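Beta-1,4-mannanase (Cryptopygus antarcticus, PDB 4OOZ) hydrolyses internal beta-1,4-mannosidic linkages in mannans, galactomannans and glucomannans, breaking beta-1,4-mannan down to mannobiose, mannotriose and mannotetraose. Local coordinates at residues V42-R47 with N78-W83; K71-G76 with N121-F126; I274-M279 with P307-E312; G311-V316 with A338-F343. All coordinates share one frame; numbering follows the deposited sequence.

Contact 1 of 4, residues V42-R47 with N78-W83; sequences VNFAWR and NTARVW. With BMA (beta-D-mannopyranose), chain G.
With its CG trans to the backbone N (chi1 -174°) and the chain stretched from CG to NE, Arg81 runs alongside Asn43, whose CG lies beside its own backbone N. NH1 of Arg81 thereby gives a hydrogen bond to OD1 of Asn43 at 2.9 Å; the oxygen meets the guanidinium at its edge, although the amide and guanidinium planes stand 83° apart. The two residues pair in the parallel register of strands 35-45 and 79-86, ends of a beta-alpha-beta unit of the (beta/alpha)8 barrel of family 5 glycoside hydrolases. Backbone evidence for the pairing is Arg81 N to Val42 O (3.1 Å), then Ala45 N to Arg81 O (2.9 Å) and Trp83 N to Ala45 O (3.0 Å), with a beta bulge where the register slips by one residue after Asn43. CB of Ala80 lies over a face of the Phe44 ring, 3.8 Å from its centroid. Further along, the edge of Trp46 is directed at a face of Trp83, planes 60° apart, while the edge of Trp83 brings CZ2 to 3.2 Å from O1 of the mannose. Replacing Trp83 with an alanine would probably leave the Trp46 edge without its aromatic face and O1 without this neighbour. Since Arg81 also makes salt bridges to Glu177 and Glu312, Asn43 is placed as a second-shell residue, probably helping to position a guanidinium that orients Glu312, the likely nucleophile.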
# COMPACT_ATOMS: atom_id res chain seq x y z
N VAL A 42 -2.74 11.13 2.22
CA VAL A 42 -1.29 11.24 2.09
C VAL A 42 -0.58 9.96 2.48
O VAL A 42 -1.15 9.08 3.13
CB VAL A 42 -0.73 12.37 2.97
CG1 VAL A 42 -1.42 13.68 2.68
CG2 VAL A 42 -0.88 12.01 4.44
N ASN A 43 0.68 9.86 2.09
CA ASN A 43 1.58 8.92 2.72
C ASN A 43 2.18 9.57 3.95
O ASN A 43 2.81 10.62 3.84
CB ASN A 43 2.68 8.47 1.76
CG ASN A 43 2.23 7.38 0.81
OD1 ASN A 43 2.46 6.20 1.06
ND2 ASN A 43 1.59 7.77 -0.28
N PHE A 44 1.96 9.00 5.12
CA PHE A 44 2.85 9.31 6.23
C PHE A 44 4.15 8.68 5.82
O PHE A 44 5.21 9.30 5.87
CB PHE A 44 2.39 8.71 7.57
CG PHE A 44 1.15 9.34 8.14
CD1 PHE A 44 0.54 10.41 7.52
CD2 PHE A 44 0.62 8.86 9.32
CE1 PHE A 44 -0.60 10.98 8.07
CE2 PHE A 44 -0.51 9.42 9.87
CZ PHE A 44 -1.13 10.48 9.24
N ALA A 45 4.00 7.44 5.36
CA ALA A 45 5.07 6.48 5.18
C ALA A 45 5.77 6.20 6.51
O ALA A 45 5.86 5.05 6.92
CB ALA A 45 6.05 6.95 4.13
N TRP A 46 6.23 7.25 7.19
CA TRP A 46 6.81 7.11 8.52
C TRP A 46 7.06 8.42 9.25
O TRP A 46 7.04 9.50 8.66
CB TRP A 46 8.14 6.34 8.45
CG TRP A 46 9.19 6.99 7.61
CD1 TRP A 46 10.06 7.96 7.99
CD2 TRP A 46 9.50 6.69 6.24
NE1 TRP A 46 10.89 8.30 6.95
CE2 TRP A 46 10.57 7.52 5.87
CE3 TRP A 46 8.98 5.79 5.31
CZ2 TRP A 46 11.12 7.50 4.59
CZ3 TRP A 46 9.53 5.76 4.04
CH2 TRP A 46 10.58 6.61 3.69
N ARG A 47 7.28 8.30 10.56
CA ARG A 47 7.84 9.37 11.38
C ARG A 47 9.30 9.03 11.64
O ARG A 47 10.19 9.84 11.42
CB ARG A 47 7.07 9.52 12.69
CG ARG A 47 7.82 10.25 13.78
CD ARG A 47 7.92 11.74 13.52
NE ARG A 47 8.49 12.45 14.67
CZ ARG A 47 8.60 13.77 14.76
NH1 ARG A 47 8.16 14.54 13.76
NH2 ARG A 47 9.13 14.32 15.84
N ASN A 78 -9.34 11.10 3.92
CA ASN A 78 -9.85 9.91 4.60
C ASN A 78 -8.83 8.79 4.78
O ASN A 78 -9.13 7.79 5.44
CB ASN A 78 -11.06 9.36 3.84
CG ASN A 78 -10.74 9.02 2.40
OD1 ASN A 78 -9.70 9.42 1.87
ND2 ASN A 78 -11.62 8.27 1.75
N THR A 79 -7.64 8.94 4.21
CA THR A 79 -6.67 7.85 4.20
C THR A 79 -5.25 8.29 4.54
O THR A 79 -4.81 9.36 4.13
CB THR A 79 -6.66 7.14 2.83
OG1 THR A 79 -7.96 6.60 2.57
CG2 THR A 79 -5.65 6.00 2.80
N ALA A 80 -4.55 7.45 5.29
CA ALA A 80 -3.11 7.60 5.49
C ALA A 80 -2.41 6.27 5.25
O ALA A 80 -2.83 5.23 5.75
CB ALA A 80 -2.81 8.12 6.89
N ARG A 81 -1.34 6.31 4.45
CA ARG A 81 -0.56 5.11 4.17
C ARG A 81 0.68 5.07 5.06
O ARG A 81 1.55 5.93 4.95
CB ARG A 81 -0.17 5.06 2.69
CG ARG A 81 0.52 3.78 2.26
CD ARG A 81 0.58 3.69 0.75
NE ARG A 81 1.33 2.54 0.26
CZ ARG A 81 2.55 2.61 -0.25
NH1 ARG A 81 3.17 3.78 -0.34
NH2 ARG A 81 3.16 1.51 -0.68
N VAL A 82 0.75 4.07 5.93
CA VAL A 82 1.84 3.98 6.90
C VAL A 82 2.61 2.66 6.80
O VAL A 82 2.02 1.58 6.75
CB VAL A 82 1.30 4.14 8.33
CG1 VAL A 82 0.89 5.57 8.58
CG2 VAL A 82 0.12 3.23 8.56
N TRP A 83 3.94 2.76 6.77
CA TRP A 83 4.80 1.58 6.69
C TRP A 83 5.04 0.97 8.07
O TRP A 83 5.01 1.68 9.08
CB TRP A 83 6.13 1.92 6.02
CG TRP A 83 6.01 2.33 4.57
CD1 TRP A 83 4.86 2.66 3.91
CD2 TRP A 83 7.07 2.43 3.61
NE1 TRP A 83 5.14 2.97 2.60
CE2 TRP A 83 6.49 2.83 2.39
CE3 TRP A 83 8.45 2.22 3.67
CZ2 TRP A 83 7.24 3.03 1.24
CZ3 TRP A 83 9.19 2.41 2.52
CH2 TRP A 83 8.59 2.82 1.32
C1 BMA G . 9.24 5.03 -1.86
C2 BMA G . 9.47 4.40 -3.20
C3 BMA G . 10.79 4.87 -3.75
C4 BMA G . 10.85 6.40 -3.79
C5 BMA G . 10.40 7.04 -2.46
C6 BMA G . 10.15 8.52 -2.61
O1 BMA G . 7.97 4.60 -1.45
O2 BMA G . 8.49 4.88 -4.11
O3 BMA G . 11.03 4.36 -5.05
O4 BMA G . 12.18 6.82 -4.07
O5 BMA G . 9.18 6.43 -2.00
O6 BMA G . 10.74 8.97 -3.82

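Contact 2 of 4, residues K71-G76 with N121-F126; sequences KVKASG and NGQNVF
The peptide and the side-chain amide of Gln123 both turn an oxygen toward Lys73: the peptide O of Gln123 comes within 3.2 Å of CG of Lys73, and OE1 of its amide makes a longer approach, 4.2 Å from CB of the same lysine. The setting is the outer helical layer of the (beta/alpha)8 barrel, where helices 58-74 and 109-122 both end and the chain turns back toward strands 79-86 and 126-133. Each end is a Schellman motif. Gly76 has a positive phi and donates from N to Lys73 O, and Asn124, also at positive phi, donates from N to Asn121 O at 2.8 Å. Lys73 makes the largest single contribution. Its chain leaves the helix trans to the backbone N (chi1 -173°) but bends at chi2 (54°), which lays its methylenes across the turn at Gln123 and takes CE to 4.1 Å from CB of Asn124. Beneath this, CG1 of Val72 meets CG2 of Val125 at 3.8 Å, an apolar touch on the side turned to the barrel, where Val72 also packs on Val42 and Phe44. CB of Lys73 also comes near CG2 of Val125, beside this valine pair. OD1 of Asn124 is taken by the backbone N of Ile381. In the last turn of helix 58-74, Lys71 O accepts two bonds from opposite faces of its carbonyl plane, from Ser75 N at 2.9 Å and from Ser75 OG at 3.0 Å.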
# COMPACT_ATOMS: atom_id res chain seq x y z
N LYS A 71 -4.24 16.55 10.87
CA LYS A 71 -4.07 17.38 9.68
C LYS A 71 -4.78 16.77 8.47
O LYS A 71 -5.46 17.47 7.71
CB LYS A 71 -2.58 17.58 9.38
CG LYS A 71 -1.90 18.60 10.27
CD LYS A 71 -0.38 18.53 10.13
CE LYS A 71 0.29 19.70 10.82
NZ LYS A 71 -0.22 19.89 12.21
N VAL A 72 -4.61 15.46 8.32
CA VAL A 72 -5.26 14.72 7.25
C VAL A 72 -6.76 14.95 7.24
O VAL A 72 -7.33 15.30 6.21
CB VAL A 72 -4.97 13.20 7.36
CG1 VAL A 72 -6.02 12.38 6.62
CG2 VAL A 72 -3.57 12.89 6.84
N LYS A 73 -7.41 14.77 8.39
CA LYS A 73 -8.86 14.94 8.44
C LYS A 73 -9.28 16.39 8.24
O LYS A 73 -10.22 16.67 7.50
CB LYS A 73 -9.42 14.41 9.76
CG LYS A 73 -10.94 14.41 9.78
CD LYS A 73 -11.49 13.65 8.58
CE LYS A 73 -12.98 13.85 8.40
NZ LYS A 73 -13.50 13.15 7.20
N ALA A 74 -8.60 17.31 8.91
CA ALA A 74 -8.93 18.73 8.82
C ALA A 74 -8.84 19.22 7.38
O ALA A 74 -9.58 20.11 6.98
CB ALA A 74 -8.03 19.54 9.73
N SER A 75 -7.93 18.64 6.61
CA SER A 75 -7.80 19.00 5.20
C SER A 75 -8.84 18.28 4.34
O SER A 75 -8.88 18.47 3.13
CB SER A 75 -6.40 18.68 4.70
OG SER A 75 -5.45 19.46 5.40
N GLY A 76 -9.67 17.46 4.97
CA GLY A 76 -10.77 16.81 4.27
C GLY A 76 -10.36 15.55 3.53
O GLY A 76 -10.80 15.31 2.41
N ASN A 121 -9.61 5.96 13.57
CA ASN A 121 -11.06 5.80 13.55
C ASN A 121 -11.75 7.00 14.16
O ASN A 121 -12.66 7.56 13.56
CB ASN A 121 -11.47 4.54 14.30
CG ASN A 121 -12.98 4.32 14.27
OD1 ASN A 121 -13.73 5.05 14.92
ND2 ASN A 121 -13.41 3.32 13.53
N GLY A 122 -11.31 7.39 15.35
CA GLY A 122 -11.87 8.54 16.03
C GLY A 122 -11.80 9.81 15.20
O GLY A 122 -12.57 10.74 15.41
N GLN A 123 -10.88 9.84 14.24
CA GLN A 123 -10.76 10.99 13.34
C GLN A 123 -11.27 10.67 11.93
O GLN A 123 -10.96 11.39 10.98
CB GLN A 123 -9.32 11.47 13.27
CG GLN A 123 -8.84 12.13 14.55
CD GLN A 123 -9.25 13.58 14.66
OE1 GLN A 123 -10.06 14.07 13.87
NE2 GLN A 123 -8.70 14.28 15.64
N ASN A 124 -12.05 9.60 11.81
CA ASN A 124 -12.64 9.18 10.54
C ASN A 124 -11.61 9.03 9.42
O ASN A 124 -11.83 9.50 8.31
CB ASN A 124 -13.73 10.17 10.11
CG ASN A 124 -14.97 10.08 10.97
OD1 ASN A 124 -15.48 8.99 11.22
ND2 ASN A 124 -15.45 11.23 11.43
N VAL A 125 -10.50 8.37 9.73
CA VAL A 125 -9.42 8.20 8.77
C VAL A 125 -9.04 6.73 8.60
O VAL A 125 -8.83 6.03 9.57
CB VAL A 125 -8.17 9.00 9.19
CG1 VAL A 125 -6.93 8.50 8.48
CG2 VAL A 125 -8.38 10.49 8.94
N PHE A 126 -8.98 6.27 7.35
CA PHE A 126 -8.54 4.91 7.07
C PHE A 126 -7.03 4.82 7.04
O PHE A 126 -6.35 5.81 6.78
CB PHE A 126 -9.12 4.42 5.74
CG PHE A 126 -10.61 4.24 5.76
CD1 PHE A 126 -11.18 3.19 6.46
CD2 PHE A 126 -11.44 5.11 5.07
CE1 PHE A 126 -12.55 3.01 6.48
CE2 PHE A 126 -12.81 4.94 5.09
CZ PHE A 126 -13.36 3.89 5.79

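Contact 3 of 4, residues I274-M279 with P307-E312; sequences INFYQM and PLLIGE. With BMA (beta-D-mannopyranose), chain G.
Segments 274-279 and 307-312 run in the same sense, their end-to-end directions 39° apart, and pair as parallel strands in register Tyr277 with Leu308 and Gln278 with Leu309. They are neighbouring staves of the (beta/alpha)8 barrel. Leu309 N donates to Tyr277 O at 3.2 Å, and Met279 N donates to Leu309 O at 3.0 Å; the bond from Tyr277 N to Pro307 O is weak. On the face bearing Tyr277 and Leu308, CD1 of Leu308 is shared by CB of Tyr277 (3.8 Å) and CG of Met279 (3.9 Å). The other face carries Gln278 and Leu309. There Phe276, its CG placed between the backbone N and carbonyl carbon (chi1 72°), lies beside Leu309, and the leucine CD2 meets the ring edge at CE1, 3.6 Å away. The extended Gln278 runs alongside Leu309 until its OE1 is 3.7 Å from CA of Gly311, a position with no room for a side chain. That amide is held at both ends, OE1 by His280 and NE2 by Thr239. The extended side chain of Glu312, probably the nucleophile, reaches a salt bridge with Arg81 through OE2 and a hydrogen bond with Tyr282 OH through OE1. A leucine at Glu312 would probably leave NH1 of Arg81 and the Tyr282 hydroxyl without this carboxylate partner. The mannose comes to the same group, its O1 making a weak hydrogen bond to OE2 of Glu312 at 2.8 Å.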
# COMPACT_ATOMS: atom_id res chain seq x y z
N ILE A 274 -4.36 -10.01 -4.31
CA ILE A 274 -4.62 -8.64 -3.89
C ILE A 274 -6.06 -8.30 -4.25
O ILE A 274 -6.65 -8.93 -5.12
CB ILE A 274 -3.65 -7.64 -4.54
CG1 ILE A 274 -3.90 -7.55 -6.05
CG2 ILE A 274 -2.22 -8.05 -4.26
CD1 ILE A 274 -3.01 -6.54 -6.74
N ASN A 275 -6.63 -7.31 -3.57
CA ASN A 275 -8.04 -6.98 -3.76
C ASN A 275 -8.24 -5.65 -4.48
O ASN A 275 -9.33 -5.35 -4.94
CB ASN A 275 -8.76 -6.99 -2.42
CG ASN A 275 -8.68 -8.33 -1.72
OD1 ASN A 275 -8.24 -8.42 -0.58
ND2 ASN A 275 -9.08 -9.38 -2.42
N PHE A 276 -7.17 -4.87 -4.56
CA PHE A 276 -7.19 -3.68 -5.41
C PHE A 276 -5.78 -3.34 -5.86
O PHE A 276 -4.85 -3.30 -5.06
CB PHE A 276 -7.84 -2.49 -4.70
CG PHE A 276 -7.01 -1.90 -3.59
CD1 PHE A 276 -6.18 -0.82 -3.85
CD2 PHE A 276 -7.10 -2.38 -2.30
CE1 PHE A 276 -5.42 -0.26 -2.83
CE2 PHE A 276 -6.36 -1.81 -1.29
CZ PHE A 276 -5.52 -0.75 -1.55
N TYR A 277 -5.62 -3.10 -7.15
CA TYR A 277 -4.33 -2.75 -7.72
C TYR A 277 -3.87 -1.41 -7.18
O TYR A 277 -4.62 -0.71 -6.51
CB TYR A 277 -4.41 -2.73 -9.25
CG TYR A 277 -4.86 -4.04 -9.86
CD1 TYR A 277 -6.21 -4.31 -10.07
CD2 TYR A 277 -3.94 -5.01 -10.22
CE1 TYR A 277 -6.62 -5.51 -10.62
CE2 TYR A 277 -4.34 -6.21 -10.77
CZ TYR A 277 -5.68 -6.46 -10.97
OH TYR A 277 -6.09 -7.65 -11.52
N GLN A 278 -2.62 -1.05 -7.45
CA GLN A 278 -2.08 0.23 -7.00
C GLN A 278 -0.85 0.64 -7.80
O GLN A 278 0.07 -0.15 -7.98
CB GLN A 278 -1.74 0.18 -5.52
CG GLN A 278 -1.06 1.43 -5.00
CD GLN A 278 -0.41 1.22 -3.64
OE1 GLN A 278 0.38 2.04 -3.19
NE2 GLN A 278 -0.75 0.11 -3.00
N MET A 279 -0.84 1.89 -8.26
CA MET A 279 0.27 2.41 -9.04
C MET A 279 0.89 3.65 -8.39
O MET A 279 0.17 4.54 -7.93
CB MET A 279 -0.18 2.74 -10.46
CG MET A 279 -0.69 1.55 -11.26
SD MET A 279 -1.34 2.01 -12.88
CE MET A 279 -1.85 0.42 -13.52
N PRO A 307 -10.55 -2.49 -7.84
CA PRO A 307 -10.25 -1.06 -7.73
C PRO A 307 -8.79 -0.75 -8.03
O PRO A 307 -7.95 -1.65 -8.01
CB PRO A 307 -10.59 -0.73 -6.28
CG PRO A 307 -11.61 -1.75 -5.90
CD PRO A 307 -11.22 -3.00 -6.63
N LEU A 308 -8.49 0.50 -8.33
CA LEU A 308 -7.13 0.91 -8.64
C LEU A 308 -6.80 2.24 -7.99
O LEU A 308 -7.39 3.27 -8.32
CB LEU A 308 -6.93 1.01 -10.15
CG LEU A 308 -5.67 1.72 -10.64
CD1 LEU A 308 -4.42 0.99 -10.19
CD2 LEU A 308 -5.69 1.86 -12.15
N LEU A 309 -5.86 2.21 -7.05
CA LEU A 309 -5.47 3.40 -6.30
C LEU A 309 -4.14 3.96 -6.80
O LEU A 309 -3.23 3.21 -7.14
CB LEU A 309 -5.37 3.06 -4.81
CG LEU A 309 -4.39 3.85 -3.94
CD1 LEU A 309 -4.95 5.21 -3.56
CD2 LEU A 309 -4.01 3.06 -2.70
N ILE A 310 -4.04 5.28 -6.86
CA ILE A 310 -2.76 5.92 -7.10
C ILE A 310 -2.12 6.24 -5.75
O ILE A 310 -2.17 7.38 -5.29
CB ILE A 310 -2.86 7.21 -7.94
CG1 ILE A 310 -3.62 6.94 -9.24
CG2 ILE A 310 -1.47 7.76 -8.25
CD1 ILE A 310 -3.65 8.13 -10.19
N GLY A 311 -1.57 5.22 -5.11
CA GLY A 311 -0.75 5.45 -3.94
C GLY A 311 0.51 6.12 -4.44
O GLY A 311 1.02 5.75 -5.50
N GLU A 312 0.98 7.12 -3.71
CA GLU A 312 2.22 7.83 -4.04
C GLU A 312 2.17 8.66 -5.33
O GLU A 312 2.17 8.12 -6.44
CB GLU A 312 3.39 6.85 -4.12
CG GLU A 312 3.63 6.10 -2.84
CD GLU A 312 5.01 5.48 -2.79
OE1 GLU A 312 5.89 5.93 -3.55
OE2 GLU A 312 5.21 4.55 -1.98
C1 BMA G . 9.24 5.03 -1.86
C2 BMA G . 9.47 4.40 -3.20
C3 BMA G . 10.79 4.87 -3.75
C4 BMA G . 10.85 6.40 -3.79
C5 BMA G . 10.40 7.04 -2.46
C6 BMA G . 10.15 8.52 -2.61
O1 BMA G . 7.97 4.60 -1.45
O2 BMA G . 8.49 4.88 -4.11
O3 BMA G . 11.03 4.36 -5.05
O4 BMA G . 12.18 6.82 -4.07
O5 BMA G . 9.18 6.43 -2.00
O6 BMA G . 10.74 8.97 -3.82

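Contact 4 of 4, residues G311-V316 with A338-F343; sequences GEFASV and ALTWQF. With BMA (beta-D-mannopyranose), chain G.
Trp341, just beyond the end of strand 337-340, starts with CB 4.2 Å from CB of Ala314 and 3.5 Å from the backbone O of Phe313, and its CG, trans to the backbone N (chi1 174°), sends the indole alongside Glu312. At the six-membered ring, CE3 lies 3.5 Å from CG of Glu312, and CZ3 reaches OE2 of the same residue at 3.4 Å; the carboxylate and ring planes are 35° apart. At the tip, CH2 of Trp341 is 3.3 Å from O1 of the mannose. Farther round, CZ2 of Trp341 approaches the mannose O5 at 3.1 Å, while the indole NE1 is near C6 of the sugar. One face of the indole thus carries both the probable nucleophile's OE1 and the sugar's O5, and CB of Gln342 covers the opposite face. This matches the experimentally identified role of Trp341 in substrate binding: it forms a flat wall shared by ligand and carboxylate. Behind it, the Phe313 ring takes CA of Thr340 over one face, a CH-pi contact 4.1 Å from the centroid, and CE2 of Phe313 touches CB of Ala338 at 3.5 Å. Phe313 N makes a weak bond to Leu339 O, and the short strand axes lie 52° apart. Strands 308-313 and 337-340 form a beta-alpha-beta unit with helix 323-332, whose Ile323 packs on Phe313 and Thr340, while Leu339 lies against Asn43 of strand 35-45.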
# COMPACT_ATOMS: atom_id res chain seq x y z
N GLY A 311 -1.57 5.22 -5.11
CA GLY A 311 -0.75 5.45 -3.94
C GLY A 311 0.51 6.12 -4.44
O GLY A 311 1.02 5.75 -5.50
N GLU A 312 0.98 7.12 -3.71
CA GLU A 312 2.22 7.83 -4.04
C GLU A 312 2.17 8.66 -5.33
O GLU A 312 2.17 8.12 -6.44
CB GLU A 312 3.39 6.85 -4.12
CG GLU A 312 3.63 6.10 -2.84
CD GLU A 312 5.01 5.48 -2.79
OE1 GLU A 312 5.89 5.93 -3.55
OE2 GLU A 312 5.21 4.55 -1.98
N PHE A 313 2.14 9.97 -5.15
CA PHE A 313 2.44 10.93 -6.21
C PHE A 313 2.88 12.21 -5.52
O PHE A 313 2.55 12.43 -4.36
CB PHE A 313 1.24 11.17 -7.12
CG PHE A 313 0.12 11.94 -6.48
CD1 PHE A 313 0.05 13.32 -6.60
CD2 PHE A 313 -0.88 11.28 -5.78
CE1 PHE A 313 -0.98 14.02 -6.02
CE2 PHE A 313 -1.91 11.99 -5.20
CZ PHE A 313 -1.96 13.36 -5.32
N ALA A 314 3.64 13.04 -6.21
CA ALA A 314 4.09 14.29 -5.61
C ALA A 314 4.02 15.43 -6.61
O ALA A 314 4.51 15.31 -7.73
CB ALA A 314 5.50 14.14 -5.06
N SER A 315 3.44 16.55 -6.19
CA SER A 315 3.30 17.71 -7.05
C SER A 315 4.64 18.42 -7.24
O SER A 315 4.70 19.53 -7.76
CB SER A 315 2.27 18.69 -6.48
OG SER A 315 2.77 19.34 -5.33
N VAL A 316 5.71 17.75 -6.81
CA VAL A 316 7.07 18.22 -7.02
C VAL A 316 7.70 17.41 -8.15
O VAL A 316 8.52 17.91 -8.91
CB VAL A 316 7.90 18.13 -5.72
CG1 VAL A 316 9.22 17.40 -5.95
CG2 VAL A 316 8.13 19.51 -5.14
N ALA A 338 -6.04 8.64 -4.43
CA ALA A 338 -4.81 9.37 -4.72
C ALA A 338 -4.11 9.76 -3.42
O ALA A 338 -4.67 10.47 -2.59
CB ALA A 338 -5.11 10.60 -5.55
N LEU A 339 -2.87 9.30 -3.26
CA LEU A 339 -2.10 9.55 -2.05
C LEU A 339 -0.83 10.32 -2.36
O LEU A 339 0.06 9.82 -3.03
CB LEU A 339 -1.74 8.25 -1.35
CG LEU A 339 -2.89 7.36 -0.90
CD1 LEU A 339 -2.36 5.99 -0.52
CD2 LEU A 339 -3.63 7.99 0.26
N THR A 340 -0.76 11.55 -1.87
CA THR A 340 0.44 12.35 -2.06
C THR A 340 1.64 11.74 -1.37
O THR A 340 1.51 11.10 -0.33
CB THR A 340 0.22 13.73 -1.53
OG1 THR A 340 -0.63 13.62 -0.38
CG2 THR A 340 -0.44 14.59 -2.56
N TRP A 341 2.83 11.94 -1.93
CA TRP A 341 3.96 11.25 -1.35
C TRP A 341 4.57 12.00 -0.17
O TRP A 341 4.87 13.19 -0.23
CB TRP A 341 5.05 10.97 -2.37
CG TRP A 341 6.24 10.40 -1.67
CD1 TRP A 341 7.46 10.98 -1.55
CD2 TRP A 341 6.30 9.18 -0.91
NE1 TRP A 341 8.29 10.19 -0.80
CE2 TRP A 341 7.60 9.08 -0.40
CE3 TRP A 341 5.38 8.16 -0.64
CZ2 TRP A 341 8.01 7.99 0.38
CZ3 TRP A 341 5.79 7.09 0.13
CH2 TRP A 341 7.10 7.01 0.63
N GLN A 342 4.76 11.21 0.88
CA GLN A 342 5.19 11.56 2.23
C GLN A 342 4.91 12.93 2.82
O GLN A 342 5.39 13.98 2.38
CB GLN A 342 6.68 11.28 2.37
CG GLN A 342 6.83 10.16 3.37
CD GLN A 342 8.21 9.66 3.56
OE1 GLN A 342 9.06 9.74 2.68
NE2 GLN A 342 8.45 9.10 4.74
N PHE A 343 4.15 12.83 3.91
CA PHE A 343 3.66 13.91 4.74
C PHE A 343 4.72 14.51 5.66
O PHE A 343 4.54 15.60 6.19
CB PHE A 343 2.49 13.38 5.57
CG PHE A 343 1.58 14.45 6.13
CD1 PHE A 343 0.71 15.14 5.30
CD2 PHE A 343 1.57 14.73 7.48
CE1 PHE A 343 -0.13 16.11 5.81
CE2 PHE A 343 0.73 15.69 8.00
CZ PHE A 343 -0.13 16.38 7.16
C1 BMA G . 9.24 5.03 -1.86
C2 BMA G . 9.47 4.40 -3.20
C3 BMA G . 10.79 4.87 -3.75
C4 BMA G . 10.85 6.40 -3.79
C5 BMA G . 10.40 7.04 -2.46
C6 BMA G . 10.15 8.52 -2.61
O1 BMA G . 7.97 4.60 -1.45
O2 BMA G . 8.49 4.88 -4.11
O3 BMA G . 11.03 4.36 -5.05
O4 BMA G . 12.18 6.82 -4.07
O5 BMA G . 9.18 6.43 -2.00
O6 BMA G . 10.74 8.97 -3.82

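How the contacts relate
Contacts 1, 3 and 4 are buried pairings of parallel barrel strands; contact 2, its centre about 18 Å from the chain centre, is partly buried in the outer layer. Contacts 3 and 4 share Gly311 and Glu312 on strand 308-313, and strand 337-340 of contact 4 borders strand 35-45 of contact 1, so the three are parts of one sheet. Backbone ladders mark contacts 1 and 3, whereas contact 4 is weakly bonded; all three touch the mannose, and the salt bridge from Arg81 NH1 to Glu312 OE2 joins contact 1 to contacts 3 and 4. Contact 2 relies on apolar and aliphatic touches between helix ends. Phe126 probably bonds it to Asn78 and Ala80 of contact 1, and Lys71 packs on Phe343 of contact 4.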